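Local coordinates for putative peptidyl-arginine deiminase (Chlorobium tepidum, PDB 1XKN), which probably hydrolyses the guanidinium group of agmatine or of arginine in proteins, as a deiminase of the guanidino-group-modifying enzyme superfamily, at residues P89-W94 with Y127-D132; W118-W123 with V154-A159; Y45-S50 with V295-T300. One frame throughout, in Å; residues are numbered along the deposited sequence.

Contact 1: P89-W94 with Y127-D132; sequences PTNDAW and YEPYDD
N91 lays its carboxamide against the backbone at the start of helix 131-144, and P89 sets its ring against D132. The N91 side chain crosses that of P129 at about a right angle. With CG anti to its own carbonyl carbon (chi1 -62°), the amide reaches the turn where Y130 holds the N-cap position. N91 OD1 lies 2.9 Å from D132 N, but the N-H...O angle of 122° makes this a weak hydrogen bond. On the other branch, N91 ND2 packs 3.7 Å from CG of P129, the proline that follows a cis peptide bond. P129 O, 3.4 Å from N91 ND2, is too poorly angled for a hydrogen bond.

P89 and D132 also meet nearly perpendicular: CB and CG of the proline lie along the carboxylate, with P89 CG 3.6 Å from D132 OD1. One water donates to P89 O and to D132 O, another to T90 O and to D132 OD2, 2.9 Å from each. Just past the segment, D133 OD1 accepts from the backbone N of both N91 and D92, and D92 OD1 closes an Asx turn with W94 N.

The chemistry is that of a hydrated surface join. Between the two segments themselves act one weak direct bond and two waters, which D132 receives through O and OD2; beside them, N91 OD1 has a further partner and D133 OD1 grips the loop backbone twice.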
# COMPACT_ATOMS: atom_id res chain seq x y z
N PRO A 89 14.58 -11.67 -6.16
CA PRO A 89 15.43 -10.65 -5.55
C PRO A 89 14.75 -9.30 -5.35
O PRO A 89 13.94 -8.87 -6.17
CB PRO A 89 16.61 -10.56 -6.51
CG PRO A 89 15.99 -10.87 -7.83
CD PRO A 89 15.08 -12.04 -7.50
N THR A 90 15.09 -8.66 -4.24
CA THR A 90 14.54 -7.35 -3.92
C THR A 90 15.65 -6.52 -3.29
O THR A 90 16.62 -7.07 -2.75
CB THR A 90 13.37 -7.44 -2.90
OG1 THR A 90 13.88 -7.86 -1.62
CG2 THR A 90 12.33 -8.44 -3.37
N ASN A 91 15.53 -5.21 -3.38
CA ASN A 91 16.51 -4.31 -2.78
C ASN A 91 15.96 -3.82 -1.45
O ASN A 91 16.70 -3.71 -0.48
CB ASN A 91 16.79 -3.12 -3.70
CG ASN A 91 17.39 -3.55 -5.03
OD1 ASN A 91 16.73 -3.49 -6.06
ND2 ASN A 91 18.65 -3.98 -5.01
N ASP A 92 14.66 -3.53 -1.43
CA ASP A 92 13.99 -3.07 -0.21
C ASP A 92 12.71 -3.88 0.02
O ASP A 92 12.35 -4.73 -0.80
CB ASP A 92 13.65 -1.57 -0.27
CG ASP A 92 12.73 -1.20 -1.42
OD1 ASP A 92 11.72 -1.90 -1.66
OD2 ASP A 92 13.00 -0.18 -2.09
N ALA A 93 12.03 -3.63 1.13
CA ALA A 93 10.81 -4.37 1.47
C ALA A 93 9.50 -3.64 1.16
O ALA A 93 8.44 -4.10 1.54
CB ALA A 93 10.84 -4.74 2.95
N TRP A 94 9.58 -2.52 0.45
CA TRP A 94 8.40 -1.73 0.13
C TRP A 94 7.60 -2.28 -1.05
O TRP A 94 7.48 -1.65 -2.11
CB TRP A 94 8.82 -0.29 -0.12
CG TRP A 94 9.78 0.20 0.93
CD1 TRP A 94 11.03 0.71 0.72
CD2 TRP A 94 9.59 0.19 2.36
NE1 TRP A 94 11.63 1.01 1.92
CE2 TRP A 94 10.77 0.70 2.94
CE3 TRP A 94 8.54 -0.21 3.19
CZ2 TRP A 94 10.93 0.83 4.32
CZ3 TRP A 94 8.70 -0.08 4.58
CH2 TRP A 94 9.89 0.44 5.13
N TYR A 127 17.44 6.15 -2.63
CA TYR A 127 18.10 4.90 -2.27
C TYR A 127 18.68 4.26 -3.53
O TYR A 127 18.29 4.60 -4.65
CB TYR A 127 17.10 3.95 -1.61
CG TYR A 127 16.50 4.47 -0.32
CD1 TYR A 127 17.11 4.24 0.91
CD2 TYR A 127 15.32 5.23 -0.33
CE1 TYR A 127 16.57 4.74 2.10
CE2 TYR A 127 14.78 5.73 0.85
CZ TYR A 127 15.41 5.48 2.06
OH TYR A 127 14.88 5.99 3.23
N GLU A 128 19.63 3.35 -3.35
CA GLU A 128 20.26 2.65 -4.47
C GLU A 128 21.03 1.43 -4.00
O GLU A 128 21.61 1.43 -2.91
CB GLU A 128 21.20 3.59 -5.22
CG GLU A 128 20.61 4.19 -6.48
CD GLU A 128 21.46 5.31 -7.06
OE1 GLU A 128 22.67 5.08 -7.29
OE2 GLU A 128 20.92 6.41 -7.28
N PRO A 129 21.03 0.36 -4.81
CA PRO A 129 20.35 0.27 -6.10
C PRO A 129 18.89 -0.14 -5.95
O PRO A 129 18.47 -0.57 -4.88
CB PRO A 129 21.17 -0.78 -6.84
CG PRO A 129 21.49 -1.74 -5.74
CD PRO A 129 21.91 -0.81 -4.61
N TYR A 130 18.13 -0.00 -7.03
CA TYR A 130 16.72 -0.37 -6.99
C TYR A 130 16.31 -1.16 -8.23
O TYR A 130 15.12 -1.27 -8.53
CB TYR A 130 15.86 0.88 -6.84
CG TYR A 130 16.13 1.97 -7.85
CD1 TYR A 130 15.69 1.84 -9.17
CD2 TYR A 130 16.81 3.13 -7.49
CE1 TYR A 130 15.93 2.85 -10.11
CE2 TYR A 130 17.05 4.14 -8.41
CZ TYR A 130 16.61 3.99 -9.72
OH TYR A 130 16.85 5.00 -10.63
N ASP A 131 17.28 -1.73 -8.94
CA ASP A 131 16.95 -2.49 -10.14
C ASP A 131 16.16 -3.77 -9.85
O ASP A 131 15.30 -4.15 -10.64
CB ASP A 131 18.20 -2.82 -10.96
CG ASP A 131 19.24 -3.61 -10.19
OD1 ASP A 131 19.73 -4.63 -10.73
OD2 ASP A 131 19.57 -3.21 -9.05
N ASP A 132 16.45 -4.44 -8.74
CA ASP A 132 15.70 -5.65 -8.43
C ASP A 132 14.27 -5.29 -8.02
O ASP A 132 13.33 -5.97 -8.42
CB ASP A 132 16.39 -6.48 -7.36
CG ASP A 132 17.55 -7.29 -7.91
OD1 ASP A 132 17.41 -7.83 -9.03
OD2 ASP A 132 18.59 -7.41 -7.23
O HOH W 1 13.19 -8.65 -8.77
O HOH W 2 18.76 -8.04 -4.41

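Contact 2: W118-W123 with V154-A159; sequences WEYNAW and VLEGGA. With NA (sodium ion), chain B.
L155 presses its CD2 methyl onto the indole of W118, and this belongs to the tight part of the contact. CD2 sits 3.5 Å from the centroid of the six-membered ring of W118 and 14° off its normal, a CH-pi contact over the face, with the two side chains side by side and pointing the same way. Beside it, E119 and V154 form a parallel beta bridge, and V154 CG2 touches E119 CB at 3.7 Å. L155 N donates to E119 O at 3.0 Å with an N-H...O angle of 159°, in the carbonyl plane, and V154 CA adds a C-H...O contact to the same E119 O at 3.2 Å. L193 of helix 186-197 touches L155, and L197 touches W118.

The carboxylate end of E119 is the looser, hydrated side. The chain bends at chi2 and leaves V154: OE1 goes to N134 ND2, OE2 to a water. That water and W118 O both bind the sodium ion, W118 O at 2.5 Å, and N117 and N134 complete the protein ligands.

Toward the other end the fit is also looser: E156 meets the edge of the W123 ring, with E156 CD no closer than 4.1 Å to W123 CD1 and carboxylate and ring planes 72° apart.

The chemistry divides accordingly: an apolar clasp and one straight backbone bond join the segments, the neighbouring carbonyl serves the metal, and the buried E156 carboxylate has both oxygens engaged, OE1 in a salt bridge with R180 and OE2 in a hydrogen bond with H217.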
# COMPACT_ATOMS: atom_id res chain seq x y z
N TRP A 118 4.78 -0.41 -13.49
CA TRP A 118 5.16 1.00 -13.53
C TRP A 118 6.64 1.02 -13.18
O TRP A 118 7.18 0.02 -12.74
CB TRP A 118 4.41 1.82 -12.47
CG TRP A 118 2.93 1.81 -12.65
CD1 TRP A 118 2.05 0.88 -12.18
CD2 TRP A 118 2.15 2.74 -13.41
NE1 TRP A 118 0.78 1.17 -12.60
CE2 TRP A 118 0.81 2.30 -13.36
CE3 TRP A 118 2.46 3.90 -14.13
CZ2 TRP A 118 -0.23 2.98 -14.01
CZ3 TRP A 118 1.42 4.58 -14.78
CH2 TRP A 118 0.10 4.11 -14.71
N GLU A 119 7.30 2.16 -13.37
CA GLU A 119 8.71 2.24 -13.03
C GLU A 119 8.86 2.61 -11.56
O GLU A 119 7.98 3.23 -10.97
CB GLU A 119 9.41 3.28 -13.90
CG GLU A 119 9.56 2.86 -15.34
CD GLU A 119 10.35 1.58 -15.48
OE1 GLU A 119 11.56 1.59 -15.18
OE2 GLU A 119 9.76 0.55 -15.88
N TYR A 120 9.98 2.21 -10.98
CA TYR A 120 10.28 2.49 -9.58
C TYR A 120 11.66 3.13 -9.54
O TYR A 120 12.58 2.68 -10.24
CB TYR A 120 10.29 1.20 -8.77
CG TYR A 120 10.58 1.38 -7.29
CD1 TYR A 120 9.67 2.01 -6.45
CD2 TYR A 120 11.77 0.89 -6.73
CE1 TYR A 120 9.92 2.16 -5.09
CE2 TYR A 120 12.03 1.03 -5.36
CZ TYR A 120 11.10 1.67 -4.55
OH TYR A 120 11.34 1.81 -3.20
N ASN A 121 11.83 4.17 -8.73
CA ASN A 121 13.14 4.81 -8.61
C ASN A 121 13.50 5.19 -7.18
O ASN A 121 14.15 6.21 -6.94
CB ASN A 121 13.25 6.03 -9.54
CG ASN A 121 12.39 7.22 -9.11
OD1 ASN A 121 12.45 8.29 -9.74
ND2 ASN A 121 11.61 7.05 -8.06
N ALA A 122 13.10 4.35 -6.22
CA ALA A 122 13.39 4.57 -4.81
C ALA A 122 12.97 5.94 -4.30
O ALA A 122 13.78 6.71 -3.78
CB ALA A 122 14.89 4.35 -4.55
N TRP A 123 11.68 6.23 -4.46
CA TRP A 123 11.09 7.50 -4.02
C TRP A 123 11.87 8.73 -4.50
O TRP A 123 12.18 9.62 -3.70
CB TRP A 123 10.97 7.53 -2.49
CG TRP A 123 10.25 6.34 -1.88
CD1 TRP A 123 9.29 5.56 -2.47
CD2 TRP A 123 10.42 5.83 -0.55
NE1 TRP A 123 8.85 4.60 -1.59
CE2 TRP A 123 9.53 4.74 -0.40
CE3 TRP A 123 11.23 6.19 0.54
CZ2 TRP A 123 9.43 4.01 0.79
CZ3 TRP A 123 11.13 5.45 1.72
CH2 TRP A 123 10.24 4.38 1.84
N VAL A 154 7.13 6.37 -13.77
CA VAL A 154 7.38 6.07 -12.37
C VAL A 154 6.11 6.27 -11.57
O VAL A 154 5.45 7.31 -11.66
CB VAL A 154 8.48 7.00 -11.79
CG1 VAL A 154 8.62 6.78 -10.29
CG2 VAL A 154 9.81 6.72 -12.49
N LEU A 155 5.75 5.26 -10.79
CA LEU A 155 4.55 5.32 -9.95
C LEU A 155 4.65 4.29 -8.84
O LEU A 155 4.96 3.12 -9.10
CB LEU A 155 3.29 5.05 -10.77
CG LEU A 155 1.98 5.20 -9.99
CD1 LEU A 155 1.76 6.68 -9.66
CD2 LEU A 155 0.80 4.66 -10.80
N GLU A 156 4.40 4.72 -7.61
CA GLU A 156 4.43 3.82 -6.47
C GLU A 156 2.98 3.54 -6.08
O GLU A 156 2.14 4.44 -6.11
CB GLU A 156 5.14 4.46 -5.27
CG GLU A 156 6.61 4.77 -5.50
CD GLU A 156 6.87 6.24 -5.70
OE1 GLU A 156 7.72 6.59 -6.54
OE2 GLU A 156 6.24 7.06 -4.99
N GLY A 157 2.70 2.30 -5.70
CA GLY A 157 1.35 1.95 -5.31
C GLY A 157 0.87 2.74 -4.10
O GLY A 157 -0.33 2.99 -3.96
N GLY A 158 1.80 3.13 -3.24
CA GLY A 158 1.44 3.88 -2.05
C GLY A 158 1.08 5.33 -2.33
O GLY A 158 0.59 6.03 -1.45
N ALA A 159 1.32 5.77 -3.56
CA ALA A 159 1.03 7.15 -3.95
C ALA A 159 -0.37 7.32 -4.53
O ALA A 159 -0.80 8.44 -4.81
CB ALA A 159 2.07 7.63 -4.95
NA NA B . 8.86 -1.78 -12.33
O HOH W 3 10.12 -1.96 -14.72
O HOH W 4 7.82 -1.64 -9.93

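Contact 3: Y45-S50 with V295-T300; sequences YQLSRS and VVLVPT
Helix-on-sheet packing joins the C-terminal part of helix 36-50 to strand 295-300 of a three-stranded mixed sheet. The segment axes run nearly antiparallel, 166° apart, with a closest approach of 9.2 Å, and no hydrogen bond links the two segments.

L297 makes the closest contacts, and its two methyls divide the work. CD1 meets L47 CD2 at 3.6 Å, whereas CD2 lies 3.7 Å from Q46 CB; in both pairs the side chains cross obliquely. CG of L297 stands anti to its carbonyl carbon (chi1 -54°), which turns the branched end onto the helix between these two residues.

V295, two residues back on the same face, makes a looser contact, its CG2 4.2 Å from S50 CB. R49, a marginal neighbour of V295, is tied within the helix: NH1 donates to Q46 OE1 at 2.9 Å, on an amide lone pair. Its NH2 forms a salt bridge with E321, and S50 OG bonds T294 N.

Strand 321-326 runs parallel beside 295-300, and Q46 touches its V323; strand 290-291 flanks 295-300 antiparallel on its other side, and L47 also touches V53 of strand 52-57, so the helix is shared between two sheets.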
# COMPACT_ATOMS: atom_id res chain seq x y z
N TYR A 45 1.87 -13.83 9.59
CA TYR A 45 0.98 -14.71 10.34
C TYR A 45 -0.45 -14.20 10.29
O TYR A 45 -1.37 -14.96 9.96
CB TYR A 45 1.43 -14.81 11.80
CG TYR A 45 0.40 -15.51 12.67
CD1 TYR A 45 0.12 -16.86 12.51
CD2 TYR A 45 -0.31 -14.79 13.64
CE1 TYR A 45 -0.86 -17.49 13.29
CE2 TYR A 45 -1.29 -15.41 14.42
CZ TYR A 45 -1.55 -16.76 14.23
OH TYR A 45 -2.52 -17.37 15.00
N GLN A 46 -0.65 -12.93 10.62
CA GLN A 46 -2.00 -12.37 10.58
C GLN A 46 -2.60 -12.53 9.18
O GLN A 46 -3.76 -12.89 9.04
CB GLN A 46 -1.99 -10.89 10.98
CG GLN A 46 -1.81 -10.64 12.47
CD GLN A 46 -2.84 -11.36 13.32
OE1 GLN A 46 -4.01 -11.46 12.95
NE2 GLN A 46 -2.42 -11.86 14.47
N LEU A 47 -1.80 -12.27 8.15
CA LEU A 47 -2.29 -12.41 6.79
C LEU A 47 -2.64 -13.85 6.45
O LEU A 47 -3.62 -14.10 5.74
CB LEU A 47 -1.25 -11.89 5.79
CG LEU A 47 -1.01 -10.39 5.79
CD1 LEU A 47 0.19 -10.07 4.92
CD2 LEU A 47 -2.25 -9.65 5.30
N SER A 48 -1.86 -14.80 6.97
CA SER A 48 -2.11 -16.21 6.68
C SER A 48 -3.42 -16.71 7.29
O SER A 48 -3.91 -17.77 6.91
CB SER A 48 -0.94 -17.08 7.15
OG SER A 48 -0.85 -17.15 8.56
N ARG A 49 -3.98 -15.95 8.22
CA ARG A 49 -5.25 -16.33 8.84
C ARG A 49 -6.37 -16.02 7.86
O ARG A 49 -7.45 -16.63 7.91
CB ARG A 49 -5.48 -15.52 10.12
CG ARG A 49 -4.47 -15.78 11.22
CD ARG A 49 -4.77 -14.87 12.41
NE ARG A 49 -6.12 -15.09 12.91
CZ ARG A 49 -6.91 -14.13 13.40
NH1 ARG A 49 -6.47 -12.88 13.44
NH2 ARG A 49 -8.12 -14.42 13.84
N SER A 50 -6.10 -15.09 6.95
CA SER A 50 -7.08 -14.62 5.98
C SER A 50 -6.96 -15.16 4.56
O SER A 50 -7.96 -15.48 3.92
CB SER A 50 -7.01 -13.09 5.93
OG SER A 50 -7.78 -12.57 4.86
N VAL A 295 -9.45 -9.64 7.62
CA VAL A 295 -8.93 -8.74 8.64
C VAL A 295 -8.38 -7.46 8.06
O VAL A 295 -8.06 -7.38 6.87
CB VAL A 295 -7.79 -9.41 9.46
CG1 VAL A 295 -8.32 -10.64 10.19
CG2 VAL A 295 -6.65 -9.81 8.53
N VAL A 296 -8.29 -6.45 8.91
CA VAL A 296 -7.71 -5.17 8.53
C VAL A 296 -6.57 -5.03 9.52
O VAL A 296 -6.78 -5.10 10.73
CB VAL A 296 -8.71 -4.01 8.67
CG1 VAL A 296 -8.03 -2.69 8.29
CG2 VAL A 296 -9.91 -4.26 7.77
N LEU A 297 -5.36 -4.85 9.01
CA LEU A 297 -4.18 -4.73 9.85
C LEU A 297 -3.77 -3.27 9.96
O LEU A 297 -3.44 -2.63 8.97
CB LEU A 297 -3.05 -5.57 9.26
CG LEU A 297 -3.44 -7.04 9.01
CD1 LEU A 297 -2.28 -7.78 8.37
CD2 LEU A 297 -3.84 -7.70 10.32
N VAL A 298 -3.81 -2.76 11.19
CA VAL A 298 -3.49 -1.37 11.45
C VAL A 298 -2.20 -1.20 12.23
O VAL A 298 -1.98 -1.87 13.24
CB VAL A 298 -4.63 -0.71 12.25
CG1 VAL A 298 -4.37 0.77 12.42
CG2 VAL A 298 -5.95 -0.96 11.56
N PRO A 299 -1.31 -0.30 11.77
CA PRO A 299 -0.06 -0.12 12.51
C PRO A 299 -0.36 0.64 13.80
O PRO A 299 -1.15 1.58 13.80
CB PRO A 299 0.79 0.70 11.53
CG PRO A 299 -0.23 1.52 10.80
CD PRO A 299 -1.35 0.53 10.56
N THR A 300 0.25 0.22 14.91
CA THR A 300 0.05 0.90 16.18
C THR A 300 1.37 1.43 16.70
O THR A 300 2.44 0.89 16.39
CB THR A 300 -0.63 -0.00 17.23
OG1 THR A 300 0.13 -1.19 17.43
CG2 THR A 300 -2.04 -0.36 16.78

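Overall arrangement
From the N terminus, helix 36-50 supplies the first half of contact 3, whose partner strand comes 245 residues later. That closure spans the other two contacts and brings an early helix, already packed on strand 52-57, to the sheet of strand 295-300. Segments 89-94, 118-123, 127-132 and 154-159 follow in turn, so contacts 1 and 2 cross, each closing a loop of about thirty residues. They touch directly: D92 OD2 and Y120 OH are probably hydrogen-bonded, and W94 packs on W123. Contact 1 ties the loop after strand 83-87 to helix 131-144, contact 2 the end of strand 110-119 to the loop between strands 148-152 and 160-162. Contact 3 stands apart, its centre about 24 Å from either.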